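PDB 1NTH: monomethylamine methyltransferase mtmB1 from Methanosarcina barkeri, which transfers the methyl group of monomethylamine to the corrinoid cofactor of its partner protein MtmC during methanogenesis from methylamine. Local coordinates for residues A[123-128]-A[361-366]; A[27-32]-A[265-270]; A[377-382]-A[426-431]; A[156-161]-A[181-186]; A[41-46]-A[63-68]. One frame throughout, in Å; residues are numbered along the deposited sequence. Where two conformers were deposited one is given.

The five contacts illustrate how a TIM barrel is held together from its central strands outward. Contact 1 joins two neighbouring barrel strands and reaches the pyrrolysine at position 202 through Ser365. Contact 4 touches it, with Gly128 O 3.1 Å from Val157 N, and carries the barrel wall on to an outer helix. Contact 3 lies beyond, its nearest atoms about 6 Å from contact 1, where the chain leaves strand 363-366 for helix 380-393. Contacts 2 and 5 share helix 24-42, with centres about 16 Å apart, and lie across the chain's centre from contacts 3 and 4: the centres of contacts 3 and 5 are about 43 Å apart.

Contact 1 of 5, residues A[123-128]-A[361-366]; sequences KPIVQG and REILSG
Ile125 pairs with Ile363 and Gln127 with Ser365 as strands 125-128 and 363-366 run parallel, their axes 17° apart, a worked example of how adjacent staves of a TIM barrel are joined. The backbone ladder alternates in the parallel manner. Ile125 N gives its hydrogen to Glu362 O at 2.8 Å, and Leu364 N returns one to Ile125 O. Gln127 N then meets Leu364 O at 2.7 Å, and Gly366 N closes the series on Gln127 O. CA-H...O contacts fill in between, the shortest from Gly128 CA to Gly366 O at 3.1 Å.

Apolar contacts lie on both faces. Pro124 CG crosses Leu364 at a slant, 3.8 Å from CD1, while Ile125 CB rests 4.0 Å from Ile363 CG1.

The polar side-chain contact belongs to Gln127. With CG trans to the backbone N (chi1 180°) and the chain extended, its carbonyl oxygen OE1 comes to 3.0 Å from Ser365 OG. That hydroxyl also meets O2 of the pyrrolysine at position 202, and its single proton could serve either acceptor; Gln127 NE2 is bonded to Thr155 OG1. A leucine at Gln127 would probably leave Ser365 OG and Thr155 OG1 each without this amide partner, and the serine freer to turn beside the pyrrolysine.

Strand 155-156 flanks 125-128, and strand 330-333 flanks 363-366. Helices 343-359 and 380-393 cover Pro124 and Leu364, whereas Trp293 packs against Gln127 and Ile363 on the other face.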
# COMPACT_ATOMS: atom_id res chain seq x y z
N LYS A 123 -17.77 27.03 -9.88
CA LYS A 123 -16.65 27.78 -9.34
C LYS A 123 -15.33 27.09 -9.67
O LYS A 123 -15.24 25.86 -9.67
CB LYS A 123 -16.79 27.90 -7.82
CG LYS A 123 -15.71 28.71 -7.12
CD LYS A 123 -15.87 28.61 -5.61
CE LYS A 123 -14.86 29.49 -4.88
NZ LYS A 123 -14.93 29.30 -3.40
N PRO A 124 -14.28 27.86 -9.98
CA PRO A 124 -13.02 27.19 -10.28
C PRO A 124 -12.39 26.66 -9.00
O PRO A 124 -12.83 26.99 -7.89
CB PRO A 124 -12.18 28.31 -10.92
CG PRO A 124 -12.73 29.55 -10.30
CD PRO A 124 -14.22 29.30 -10.30
N ILE A 125 -11.37 25.82 -9.15
CA ILE A 125 -10.66 25.26 -8.02
C ILE A 125 -9.74 26.35 -7.48
O ILE A 125 -9.07 27.04 -8.25
CB ILE A 125 -9.80 24.05 -8.46
CG1 ILE A 125 -10.71 22.89 -8.86
CG2 ILE A 125 -8.83 23.65 -7.35
CD1 ILE A 125 -11.68 22.46 -7.77
N VAL A 126 -9.73 26.51 -6.16
CA VAL A 126 -8.89 27.52 -5.52
C VAL A 126 -7.61 26.89 -4.99
O VAL A 126 -7.63 26.13 -4.02
CB VAL A 126 -9.65 28.21 -4.36
CG1 VAL A 126 -8.74 29.22 -3.67
CG2 VAL A 126 -10.90 28.90 -4.90
N GLN A 127 -6.50 27.18 -5.66
CA GLN A 127 -5.20 26.66 -5.26
C GLN A 127 -4.50 27.79 -4.52
O GLN A 127 -3.95 28.70 -5.14
CB GLN A 127 -4.41 26.23 -6.49
CG GLN A 127 -3.03 25.67 -6.18
CD GLN A 127 -2.50 24.83 -7.32
OE1 GLN A 127 -1.81 25.32 -8.22
NE2 GLN A 127 -2.84 23.55 -7.29
N GLY A 128 -4.52 27.72 -3.20
CA GLY A 128 -3.92 28.78 -2.41
C GLY A 128 -2.60 28.44 -1.75
O GLY A 128 -2.36 27.31 -1.33
N ARG A 361 -11.23 29.79 -16.46
CA ARG A 361 -10.10 29.06 -15.86
C ARG A 361 -10.62 27.98 -14.93
O ARG A 361 -11.60 28.18 -14.22
CB ARG A 361 -9.20 30.01 -15.06
CG ARG A 361 -8.47 31.05 -15.88
CD ARG A 361 -7.35 30.46 -16.72
NE ARG A 361 -6.72 31.49 -17.54
CZ ARG A 361 -5.76 31.27 -18.43
NH1 ARG A 361 -5.29 30.05 -18.64
NH2 ARG A 361 -5.28 32.29 -19.14
N GLU A 362 -9.96 26.83 -14.92
CA GLU A 362 -10.36 25.74 -14.04
C GLU A 362 -9.70 25.87 -12.67
O GLU A 362 -10.25 25.43 -11.67
CB GLU A 362 -10.00 24.38 -14.64
CG GLU A 362 -10.91 23.89 -15.76
CD GLU A 362 -10.69 24.61 -17.08
OE1 GLU A 362 -9.55 25.03 -17.36
OE2 GLU A 362 -11.67 24.74 -17.84
N ILE A 363 -8.51 26.46 -12.64
CA ILE A 363 -7.77 26.62 -11.40
C ILE A 363 -7.20 28.03 -11.21
O ILE A 363 -6.69 28.63 -12.15
CB ILE A 363 -6.58 25.61 -11.35
CG1 ILE A 363 -7.11 24.18 -11.43
CG2 ILE A 363 -5.77 25.82 -10.07
CD1 ILE A 363 -6.02 23.12 -11.57
N LEU A 364 -7.31 28.54 -9.99
CA LEU A 364 -6.77 29.86 -9.64
C LEU A 364 -5.63 29.56 -8.66
O LEU A 364 -5.86 28.98 -7.60
CB LEU A 364 -7.83 30.71 -8.94
CG LEU A 364 -9.20 30.83 -9.63
CD1 LEU A 364 -10.06 31.83 -8.86
CD2 LEU A 364 -9.01 31.28 -11.06
N SER A 365 -4.41 29.95 -9.02
CA SER A 365 -3.25 29.67 -8.17
C SER A 365 -2.65 30.97 -7.62
O SER A 365 -1.95 31.69 -8.34
CB SER A 365 -2.20 28.90 -8.99
OG SER A 365 -1.25 28.25 -8.17
N GLY A 366 -2.92 31.26 -6.35
CA GLY A 366 -2.41 32.48 -5.74
C GLY A 366 -2.30 32.38 -4.23
O GLY A 366 -2.67 31.36 -3.66

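Contact 2 of 5, residues A[27-32]-A[265-270]; sequences WDLMKI and GGYAGG
Asp28 and Tyr267 bring their backbones close, CA to CA 5.6 Å, where helix 24-42 passes an irregular glycine-rich loop. The helix widens here into a pi-type turn, with Ile32 N bonded to Trp27 O. The loop folds back on itself through Gly265 N and Gly269 O, presenting Tyr267 and Ala268 to the helix. A water bridges the two backbones, 2.8 Å from Asp28 O and on to Tyr267 O.

The side chains give an example of a carboxylate laid on an aromatic face. Asp28 CB sits over the centre of the Tyr267 ring, 3.4 Å from the centroid, in a CH-pi contact. With CG beside its backbone N (chi1 -55°), the carboxylate stacks flat on the same ring, planes 1° apart, CG 3.4 Å from Tyr267 CE2. A second water donates to Asp28 OD2 and lies 2.7 Å from Tyr267 OH, tying the two polar ends together, while OD1 forms a salt bridge with Lys237. An alanine at Asp28 would probably leave Lys237 without its mate and uncover part of the tyrosine face. Ile32 CG2 rests on Ala268, 4.4 Å from its CB.

Around this contact, helix 56-73 meets Trp27 and Ile32 through Cys73 and Met69, strand 82-84 touches Trp27 through Ile83, and the loop leads from strand 263-264 to Gly270, the N-cap residue before helix 271-288.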
# COMPACT_ATOMS: atom_id res chain seq x y z
N TRP A 27 16.07 34.82 -32.27
CA TRP A 27 14.77 34.33 -31.86
C TRP A 27 13.95 35.40 -31.15
O TRP A 27 12.82 35.69 -31.56
CB TRP A 27 14.94 33.12 -30.93
CG TRP A 27 13.65 32.42 -30.59
CD1 TRP A 27 12.95 32.51 -29.41
CD2 TRP A 27 12.92 31.51 -31.42
NE1 TRP A 27 11.83 31.70 -29.47
CE2 TRP A 27 11.79 31.08 -30.69
CE3 TRP A 27 13.12 31.01 -32.72
CZ2 TRP A 27 10.86 30.17 -31.21
CZ3 TRP A 27 12.19 30.11 -33.24
CH2 TRP A 27 11.07 29.70 -32.48
N ASP A 28 14.53 36.01 -30.12
CA ASP A 28 13.84 37.03 -29.33
C ASP A 28 13.60 38.37 -30.00
O ASP A 28 12.56 38.99 -29.79
CB ASP A 28 14.61 37.33 -28.04
CG ASP A 28 14.89 36.10 -27.21
OD1 ASP A 28 14.07 35.15 -27.27
OD2 ASP A 28 15.91 36.09 -26.50
N LEU A 29 14.57 38.82 -30.79
CA LEU A 29 14.48 40.12 -31.43
C LEU A 29 14.03 40.12 -32.89
O LEU A 29 13.92 41.18 -33.50
CB LEU A 29 15.83 40.83 -31.31
CG LEU A 29 16.46 40.82 -29.92
CD1 LEU A 29 17.80 41.54 -29.96
CD2 LEU A 29 15.52 41.48 -28.92
N MET A 30 13.77 38.93 -33.44
CA MET A 30 13.35 38.85 -34.83
C MET A 30 12.25 37.83 -35.12
O MET A 30 11.12 38.21 -35.43
CB MET A 30 14.57 38.56 -35.72
CG MET A 30 14.24 38.38 -37.19
SD MET A 30 15.72 38.20 -38.21
CE MET A 30 16.16 36.49 -37.86
N LYS A 31 12.56 36.54 -35.02
CA LYS A 31 11.57 35.52 -35.33
C LYS A 31 10.24 35.63 -34.58
O LYS A 31 9.18 35.64 -35.20
CB LYS A 31 12.18 34.13 -35.13
CG LYS A 31 13.30 33.83 -36.13
CD LYS A 31 13.87 32.43 -35.95
CE LYS A 31 15.01 32.17 -36.92
NZ LYS A 31 14.56 32.25 -38.34
N ILE A 32 10.30 35.73 -33.26
CA ILE A 32 9.08 35.83 -32.46
C ILE A 32 8.31 37.13 -32.70
O ILE A 32 7.13 37.09 -33.07
CB ILE A 32 9.39 35.69 -30.95
CG1 ILE A 32 9.85 34.26 -30.66
CG2 ILE A 32 8.16 36.04 -30.12
CD1 ILE A 32 8.81 33.20 -30.99
N GLY A 265 4.63 43.49 -23.43
CA GLY A 265 5.68 44.47 -23.67
C GLY A 265 7.01 43.77 -23.83
O GLY A 265 8.06 44.42 -23.94
N GLY A 266 6.96 42.44 -23.83
CA GLY A 266 8.17 41.64 -23.97
C GLY A 266 8.54 41.40 -25.42
O GLY A 266 8.24 42.23 -26.28
N TYR A 267 9.18 40.27 -25.70
CA TYR A 267 9.62 39.96 -27.06
C TYR A 267 8.51 39.89 -28.11
O TYR A 267 8.74 40.19 -29.28
CB TYR A 267 10.41 38.65 -27.09
CG TYR A 267 11.64 38.64 -26.22
CD1 TYR A 267 12.53 39.72 -26.20
CD2 TYR A 267 11.94 37.53 -25.42
CE1 TYR A 267 13.68 39.69 -25.41
CE2 TYR A 267 13.08 37.50 -24.63
CZ TYR A 267 13.95 38.58 -24.63
OH TYR A 267 15.08 38.54 -23.84
N ALA A 268 7.31 39.50 -27.70
CA ALA A 268 6.20 39.39 -28.64
C ALA A 268 5.61 40.74 -29.02
O ALA A 268 5.16 40.94 -30.16
CB ALA A 268 5.10 38.51 -28.05
N GLY A 269 5.61 41.67 -28.08
CA GLY A 269 5.06 42.98 -28.34
C GLY A 269 3.91 43.34 -27.41
O GLY A 269 3.97 43.08 -26.21
N GLY A 270 2.85 43.92 -27.99
CA GLY A 270 1.70 44.35 -27.21
C GLY A 270 0.68 43.32 -26.79
O GLY A 270 0.96 42.12 -26.74
O HOH W 1 11.49 41.58 -29.48
O HOH W 2 16.17 36.05 -23.70

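Contact 3 of 5, residues A[377-382]-A[426-431]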
# COMPACT_ATOMS: atom_id res chain seq x y z
N LYS A 377 5.91 37.59 2.83
CA LYS A 377 4.80 38.48 2.52
C LYS A 377 3.69 37.84 1.68
O LYS A 377 3.38 38.30 0.58
CB LYS A 377 5.29 39.77 1.86
CG LYS A 377 6.00 40.70 2.85
CD LYS A 377 6.04 42.14 2.37
CE LYS A 377 6.64 43.04 3.45
NZ LYS A 377 6.63 44.48 3.07
N THR A 378 3.10 36.78 2.22
CA THR A 378 2.00 36.06 1.60
C THR A 378 1.22 35.40 2.73
O THR A 378 1.82 34.80 3.63
CB THR A 378 2.47 34.94 0.64
OG1 THR A 378 3.26 33.98 1.36
CG2 THR A 378 3.29 35.51 -0.51
N THR A 379 -0.10 35.52 2.72
CA THR A 379 -0.92 34.88 3.76
C THR A 379 -2.22 34.34 3.17
O THR A 379 -2.64 34.74 2.09
CB THR A 379 -1.30 35.85 4.90
OG1 THR A 379 -2.45 36.61 4.51
CG2 THR A 379 -0.14 36.80 5.21
N GLY A 380 -2.85 33.43 3.92
CA GLY A 380 -4.10 32.84 3.47
C GLY A 380 -5.23 33.81 3.24
O GLY A 380 -6.18 33.50 2.53
N MET A 381 -5.16 35.00 3.84
CA MET A 381 -6.22 35.99 3.66
C MET A 381 -6.38 36.39 2.19
O MET A 381 -7.50 36.61 1.73
CB MET A 381 -5.94 37.25 4.49
CG MET A 381 -6.24 37.09 5.98
SD MET A 381 -8.01 36.90 6.32
CE MET A 381 -8.51 38.61 6.55
N GLU A 382 -5.27 36.49 1.46
CA GLU A 382 -5.35 36.85 0.05
C GLU A 382 -6.05 35.75 -0.74
O GLU A 382 -6.80 36.03 -1.68
CB GLU A 382 -3.96 37.13 -0.51
CG GLU A 382 -3.24 38.30 0.16
CD GLU A 382 -2.17 37.84 1.14
OE1 GLU A 382 -1.17 37.24 0.69
OE2 GLU A 382 -2.33 38.07 2.36
N GLN A 426 4.12 37.35 9.86
CA GLN A 426 4.33 37.57 11.29
C GLN A 426 3.72 38.88 11.80
O GLN A 426 3.39 38.99 12.98
CB GLN A 426 5.83 37.57 11.61
CG GLN A 426 6.55 36.24 11.39
CD GLN A 426 7.14 36.10 9.99
OE1 GLN A 426 8.14 35.40 9.80
NE2 GLN A 426 6.53 36.74 9.01
N GLU A 427 3.56 39.85 10.90
CA GLU A 427 3.01 41.15 11.28
C GLU A 427 1.49 41.26 11.21
O GLU A 427 0.89 42.00 11.99
CB GLU A 427 3.64 42.25 10.43
CG GLU A 427 5.15 42.32 10.52
CD GLU A 427 5.75 43.41 9.64
OE1 GLU A 427 5.53 43.38 8.41
OE2 GLU A 427 6.46 44.29 10.18
N CYS A 428 0.86 40.55 10.28
CA CYS A 428 -0.60 40.65 10.16
C CYS A 428 -1.36 39.40 10.60
O CYS A 428 -2.57 39.30 10.40
CB CYS A 428 -0.99 41.03 8.73
SG CYS A 428 -0.44 39.90 7.45
N TYR A 429 -0.64 38.47 11.21
CA TYR A 429 -1.24 37.24 11.74
C TYR A 429 -0.67 36.98 13.12
O TYR A 429 0.43 37.42 13.45
CB TYR A 429 -0.88 36.02 10.88
CG TYR A 429 -1.90 35.60 9.84
CD1 TYR A 429 -2.14 36.40 8.73
CD2 TYR A 429 -2.60 34.40 9.97
CE1 TYR A 429 -3.06 36.01 7.75
CE2 TYR A 429 -3.52 34.00 9.00
CZ TYR A 429 -3.74 34.81 7.89
OH TYR A 429 -4.62 34.42 6.92
N ASP A 430 -1.44 36.28 13.94
CA ASP A 430 -0.98 35.86 15.26
C ASP A 430 -0.40 34.50 14.91
O ASP A 430 -1.14 33.52 14.74
CB ASP A 430 -2.15 35.77 16.24
CG ASP A 430 -2.73 37.13 16.57
OD1 ASP A 430 -1.95 38.05 16.91
OD2 ASP A 430 -3.97 37.30 16.50
N VAL A 431 0.92 34.44 14.76
CA VAL A 431 1.61 33.21 14.38
C VAL A 431 1.30 31.97 15.20
O VAL A 431 1.18 30.87 14.65
CB VAL A 431 3.14 33.42 14.37
CG1 VAL A 431 3.85 32.14 13.96
CG2 VAL A 431 3.50 34.55 13.41
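Thr379 meets Cys428 and Tyr429 with every atom of its side chain. CB comes first, 3.4 Å from Tyr429 CE1, and there the threonine divides. Its methyl, CG2, turns to the sulfur of Cys428, with 3.8 Å between CG2 and SG. The hydroxyl branch, OG1, approaches Tyr429 CE1 obliquely, also at 3.4 Å. OG1 lies between the backbone N and the carbonyl carbon (chi1 83°), which lets it bend back over the start of helix 380-393. There it accepts from Met381 N and donates to Glu382 OE2, 2.6 Å away. Thr379 N answers with a bond to Glu382 OE1 at 2.9 Å, so that Thr379 and Glu382 form a capping box. Beyond the threonine, Met381 CG crosses the tyrosine at a slant, 3.8 Å from Tyr429 CE1.

Glu382 has further partners: Ser369 OG bonds to OE1 and Tyr440 OH to OE2. Tyr440 also packs on Thr379 and Cys428.

A single threonine does two jobs. Its hydroxyl takes the N-H of Met381 at the helix start, while Gly380 N bonds to Ser146 OG; its carbon atoms supply the surface on which the Tyr429 ring and Cys428 sulfur settle. The many bonds to the Glu382 carboxylate are consistent with a charged, firmly oriented group.

Contact 4 of 5, residues A[156-161]-A[181-186]; sequences IVNGVM and KTETRL
Asn158, on the loop after strand 155-156, and Glu183, on helix 174-193, meet through different first torsions. Glu183 has CG trans to its backbone N (chi1 175°) and continues extended, so its carboxylate reaches straight out from the helix. Asn158 keeps CG beside its own N (chi1 -56°), which swings the amide toward the helix.

The resulting bond is nearly straight: Asn158 ND2 gives a hydrogen to Glu183 OE1 at 2.9 Å. The acceptor lies close to the amide plane, and OE1 is met on its anti side, the two flat groups standing nearly perpendicular. ND2 also lies 3.1 Å from Thr184 OG1 in a weak, bent bond, so one amide nitrogen bridges two consecutive helix residues. Glu183 is held from further sides, OE1 by Glu205 N and OE2 by Thr206 OG1; Thr206 OG1 also takes the N-H of Met161. Gly159 O, buried here, has no hydrogen-bond partner in the model and stands 3.6 Å from Glu183 OE2.

Met161 supplies the apolar half. The bend at its last torsion (chi3 76°) lays CE against the helix, 3.8 Å from Leu186 CD1 and 4.1 Å from Thr182 CG2, crossing both side chains at about a right angle. Phe140 packs on both Met161 and Leu186, and Met141 of a neighbouring subunit on Leu186.

The arrangement is that of a beta-alpha unit of a TIM barrel: the chain beyond strand 155-156, including the short strand 160-161, is fastened by side-chain contacts to the next helix, 174-193.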
# COMPACT_ATOMS: atom_id res chain seq x y z
N ILE A 156 -3.05 23.32 -2.32
CA ILE A 156 -2.00 24.24 -1.91
C ILE A 156 -0.94 24.44 -2.99
O ILE A 156 -0.55 23.49 -3.66
CB ILE A 156 -1.24 23.71 -0.66
CG1 ILE A 156 -2.21 23.49 0.51
CG2 ILE A 156 -0.11 24.68 -0.28
CD1 ILE A 156 -2.90 24.75 1.01
N VAL A 157 -0.51 25.68 -3.19
CA VAL A 157 0.59 25.94 -4.12
C VAL A 157 1.75 26.29 -3.19
O VAL A 157 1.70 27.27 -2.44
CB VAL A 157 0.29 27.08 -5.12
CG1 VAL A 157 -0.27 28.31 -4.42
CG2 VAL A 157 1.58 27.43 -5.87
N ASN A 158 2.79 25.47 -3.25
CA ASN A 158 3.96 25.61 -2.38
C ASN A 158 4.76 26.90 -2.41
O ASN A 158 4.91 27.54 -3.44
CB ASN A 158 4.93 24.45 -2.64
CG ASN A 158 4.29 23.09 -2.45
OD1 ASN A 158 3.11 22.98 -2.12
ND2 ASN A 158 5.07 22.04 -2.68
N GLY A 159 5.29 27.25 -1.24
CA GLY A 159 6.15 28.41 -1.12
C GLY A 159 7.57 27.88 -1.26
O GLY A 159 7.77 26.67 -1.40
N VAL A 160 8.55 28.77 -1.23
CA VAL A 160 9.95 28.39 -1.35
C VAL A 160 10.64 28.49 0.01
O VAL A 160 10.50 29.50 0.70
CB VAL A 160 10.68 29.33 -2.36
CG1 VAL A 160 12.20 29.20 -2.20
CG2 VAL A 160 10.27 28.98 -3.78
N MET A 161 11.37 27.45 0.39
CA MET A 161 12.09 27.46 1.67
C MET A 161 13.34 28.32 1.51
O MET A 161 14.17 28.04 0.65
CB MET A 161 12.53 26.03 2.05
CG MET A 161 11.39 25.04 2.25
SD MET A 161 11.97 23.42 2.85
CE MET A 161 12.30 23.80 4.59
N LYS A 181 12.40 17.49 -1.22
CA LYS A 181 11.60 16.47 -0.55
C LYS A 181 10.90 17.07 0.67
O LYS A 181 9.71 16.85 0.89
CB LYS A 181 12.48 15.30 -0.09
CG LYS A 181 13.16 14.53 -1.21
CD LYS A 181 13.90 13.33 -0.65
CE LYS A 181 14.79 12.65 -1.70
NZ LYS A 181 14.02 12.02 -2.81
N THR A 182 11.66 17.83 1.46
CA THR A 182 11.15 18.44 2.69
C THR A 182 9.99 19.42 2.50
O THR A 182 9.04 19.43 3.29
CB THR A 182 12.29 19.15 3.44
OG1 THR A 182 13.33 18.21 3.72
CG2 THR A 182 11.80 19.77 4.74
N GLU A 183 10.09 20.24 1.47
CA GLU A 183 9.07 21.24 1.16
C GLU A 183 7.65 20.67 1.25
O GLU A 183 6.83 21.13 2.04
CB GLU A 183 9.34 21.78 -0.24
CG GLU A 183 8.32 22.75 -0.80
CD GLU A 183 8.62 23.09 -2.25
OE1 GLU A 183 7.85 22.69 -3.15
OE2 GLU A 183 9.65 23.75 -2.49
N THR A 184 7.36 19.65 0.44
CA THR A 184 6.01 19.09 0.46
C THR A 184 5.73 18.26 1.70
O THR A 184 4.59 18.22 2.17
CB THR A 184 5.75 18.25 -0.81
OG1 THR A 184 5.80 19.12 -1.96
CG2 THR A 184 4.37 17.61 -0.76
N ARG A 185 6.75 17.61 2.26
CA ARG A 185 6.53 16.83 3.48
C ARG A 185 6.03 17.77 4.58
O ARG A 185 5.07 17.45 5.28
CB ARG A 185 7.83 16.13 3.91
CG ARG A 185 8.11 14.86 3.12
CD ARG A 185 9.49 14.28 3.41
NE ARG A 185 9.62 12.94 2.84
CZ ARG A 185 10.78 12.31 2.62
NH1 ARG A 185 11.93 12.90 2.92
NH2 ARG A 185 10.77 11.09 2.11
N LEU A 186 6.66 18.93 4.71
CA LEU A 186 6.23 19.90 5.72
C LEU A 186 4.85 20.47 5.42
O LEU A 186 4.03 20.65 6.31
CB LEU A 186 7.24 21.05 5.82
CG LEU A 186 8.63 20.72 6.37
CD1 LEU A 186 9.50 21.96 6.32
CD2 LEU A 186 8.51 20.20 7.80

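Contact 5 of 5, residues A[41-46]-A[63-68]; sequences QKYGLD and FKAGFE
Tyr43 and Lys42 converge on Glu68 from adjacent positions at the end of helix 24-42. Lys42 has CG trans to its backbone N (chi1 166°) and stays fully extended, meeting the equally extended Glu68 from the opposite direction. Its NZ forms a salt bridge, 2.9 Å from Glu68 OE1 and on the syn side of that oxygen, with a weaker bond to OE2. Tyr43 instead holds CG beside its own N (chi1 -74°), sending the ring across helix 56-73. Its OH donates to the same Glu68 OE1 at 2.7 Å, the oxygen lying near the ring plane at the edge. OE1 thus accepts from two donors. Since Lys42 and Glu68 were each deposited in two conformers, these bonds describe one of the arrangements.

The ring also rests on the helix itself. Ala65 N lies over one face, offset toward the rim, and Ala65 CB is 3.9 Å from Tyr43 CD1. Lys64 CB comes obliquely to 3.7 Å from Tyr43 CE2. Leu45 CD1 adds a 4.1 Å contact to Ala65 CB, and Ile276 of helix 271-288 packs on both residues.

Gly44, with positive phi, completes a Schellman motif, the classic C-terminal ending of an alpha-helix; here the turn beyond it folds Leu45 back onto the next helix, as in a helix-loop-helix pair.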
# COMPACT_ATOMS: atom_id res chain seq x y z
N GLN A 41 -1.85 41.31 -37.67
CA GLN A 41 -2.39 42.05 -38.80
C GLN A 41 -3.14 41.16 -39.79
O GLN A 41 -4.22 41.51 -40.25
CB GLN A 41 -1.26 42.81 -39.51
CG GLN A 41 -1.71 43.71 -40.66
CD GLN A 41 -2.84 44.66 -40.29
OE1 GLN A 41 -2.93 45.12 -39.15
NE2 GLN A 41 -3.69 44.97 -41.26
N LYS A 42 -2.57 40.00 -40.11
CA LYS A 42 -3.21 39.08 -41.04
C LYS A 42 -4.60 38.65 -40.58
O LYS A 42 -5.51 38.52 -41.40
CB LYS A 42 -2.34 37.84 -41.22
CG LYS A 42 -3.04 36.66 -41.90
CD LYS A 42 -2.18 35.40 -41.85
CE LYS A 42 -2.92 34.20 -42.42
NZ LYS A 42 -2.09 32.97 -42.41
N TYR A 43 -4.77 38.45 -39.28
CA TYR A 43 -6.08 38.05 -38.76
C TYR A 43 -6.88 39.24 -38.24
O TYR A 43 -8.00 39.07 -37.76
CB TYR A 43 -5.91 37.00 -37.65
CG TYR A 43 -5.53 35.64 -38.16
CD1 TYR A 43 -4.21 35.21 -38.17
CD2 TYR A 43 -6.50 34.77 -38.67
CE1 TYR A 43 -3.85 33.96 -38.67
CE2 TYR A 43 -6.16 33.52 -39.17
CZ TYR A 43 -4.84 33.12 -39.17
OH TYR A 43 -4.50 31.88 -39.66
N GLY A 44 -6.31 40.43 -38.35
CA GLY A 44 -6.99 41.63 -37.89
C GLY A 44 -7.44 41.59 -36.45
O GLY A 44 -8.55 42.02 -36.12
N LEU A 45 -6.59 41.08 -35.57
CA LEU A 45 -6.94 40.99 -34.16
C LEU A 45 -7.06 42.36 -33.49
O LEU A 45 -6.15 43.19 -33.59
CB LEU A 45 -5.93 40.13 -33.41
CG LEU A 45 -5.75 38.71 -33.95
CD1 LEU A 45 -4.76 37.95 -33.07
CD2 LEU A 45 -7.10 37.99 -33.98
N ASP A 46 -8.18 42.57 -32.81
CA ASP A 46 -8.46 43.82 -32.11
C ASP A 46 -9.39 43.45 -30.96
O ASP A 46 -10.55 43.09 -31.19
CB ASP A 46 -9.15 44.81 -33.04
CG ASP A 46 -9.32 46.19 -32.42
OD1 ASP A 46 -9.19 46.31 -31.19
OD2 ASP A 46 -9.59 47.15 -33.17
N PHE A 63 -7.46 32.00 -32.11
CA PHE A 63 -7.05 30.61 -31.97
C PHE A 63 -6.20 30.20 -33.17
O PHE A 63 -5.14 29.58 -33.01
CB PHE A 63 -8.27 29.68 -31.90
CG PHE A 63 -7.92 28.23 -31.80
CD1 PHE A 63 -7.32 27.72 -30.65
CD2 PHE A 63 -8.13 27.37 -32.87
CE1 PHE A 63 -6.95 26.38 -30.57
CE2 PHE A 63 -7.76 26.03 -32.80
CZ PHE A 63 -7.16 25.54 -31.65
N LYS A 64 -6.65 30.56 -34.37
CA LYS A 64 -5.90 30.23 -35.57
C LYS A 64 -4.53 30.89 -35.55
O LYS A 64 -3.54 30.29 -35.96
CB LYS A 64 -6.68 30.66 -36.82
CG LYS A 64 -7.92 29.83 -37.06
CD LYS A 64 -8.64 30.29 -38.32
CE LYS A 64 -9.85 29.42 -38.62
NZ LYS A 64 -10.57 29.87 -39.85
N ALA A 65 -4.47 32.12 -35.06
CA ALA A 65 -3.21 32.85 -34.97
C ALA A 65 -2.25 32.14 -34.02
O ALA A 65 -1.07 31.96 -34.33
CB ALA A 65 -3.46 34.28 -34.48
N GLY A 66 -2.75 31.74 -32.85
CA GLY A 66 -1.92 31.04 -31.89
C GLY A 66 -1.40 29.72 -32.43
O GLY A 66 -0.24 29.36 -32.23
N PHE A 67 -2.27 28.99 -33.12
CA PHE A 67 -1.91 27.71 -33.71
C PHE A 67 -0.82 27.93 -34.76
O PHE A 67 0.19 27.23 -34.79
CB PHE A 67 -3.14 27.08 -34.39
CG PHE A 67 -2.92 25.68 -34.89
CD1 PHE A 67 -3.48 24.59 -34.23
CD2 PHE A 67 -2.17 25.44 -36.05
CE1 PHE A 67 -3.30 23.29 -34.71
CE2 PHE A 67 -1.98 24.15 -36.53
CZ PHE A 67 -2.55 23.07 -35.86
N GLU A 68 -1.03 28.93 -35.61
CA GLU A 68 -0.06 29.23 -36.67
C GLU A 68 1.27 29.72 -36.12
O GLU A 68 2.33 29.43 -36.68
CB GLU A 68 -0.65 30.28 -37.62
CG GLU A 68 0.07 30.36 -38.97
CD GLU A 68 -0.54 31.39 -39.90
OE1 GLU A 68 -1.79 31.54 -39.90
OE2 GLU A 68 0.22 32.05 -40.63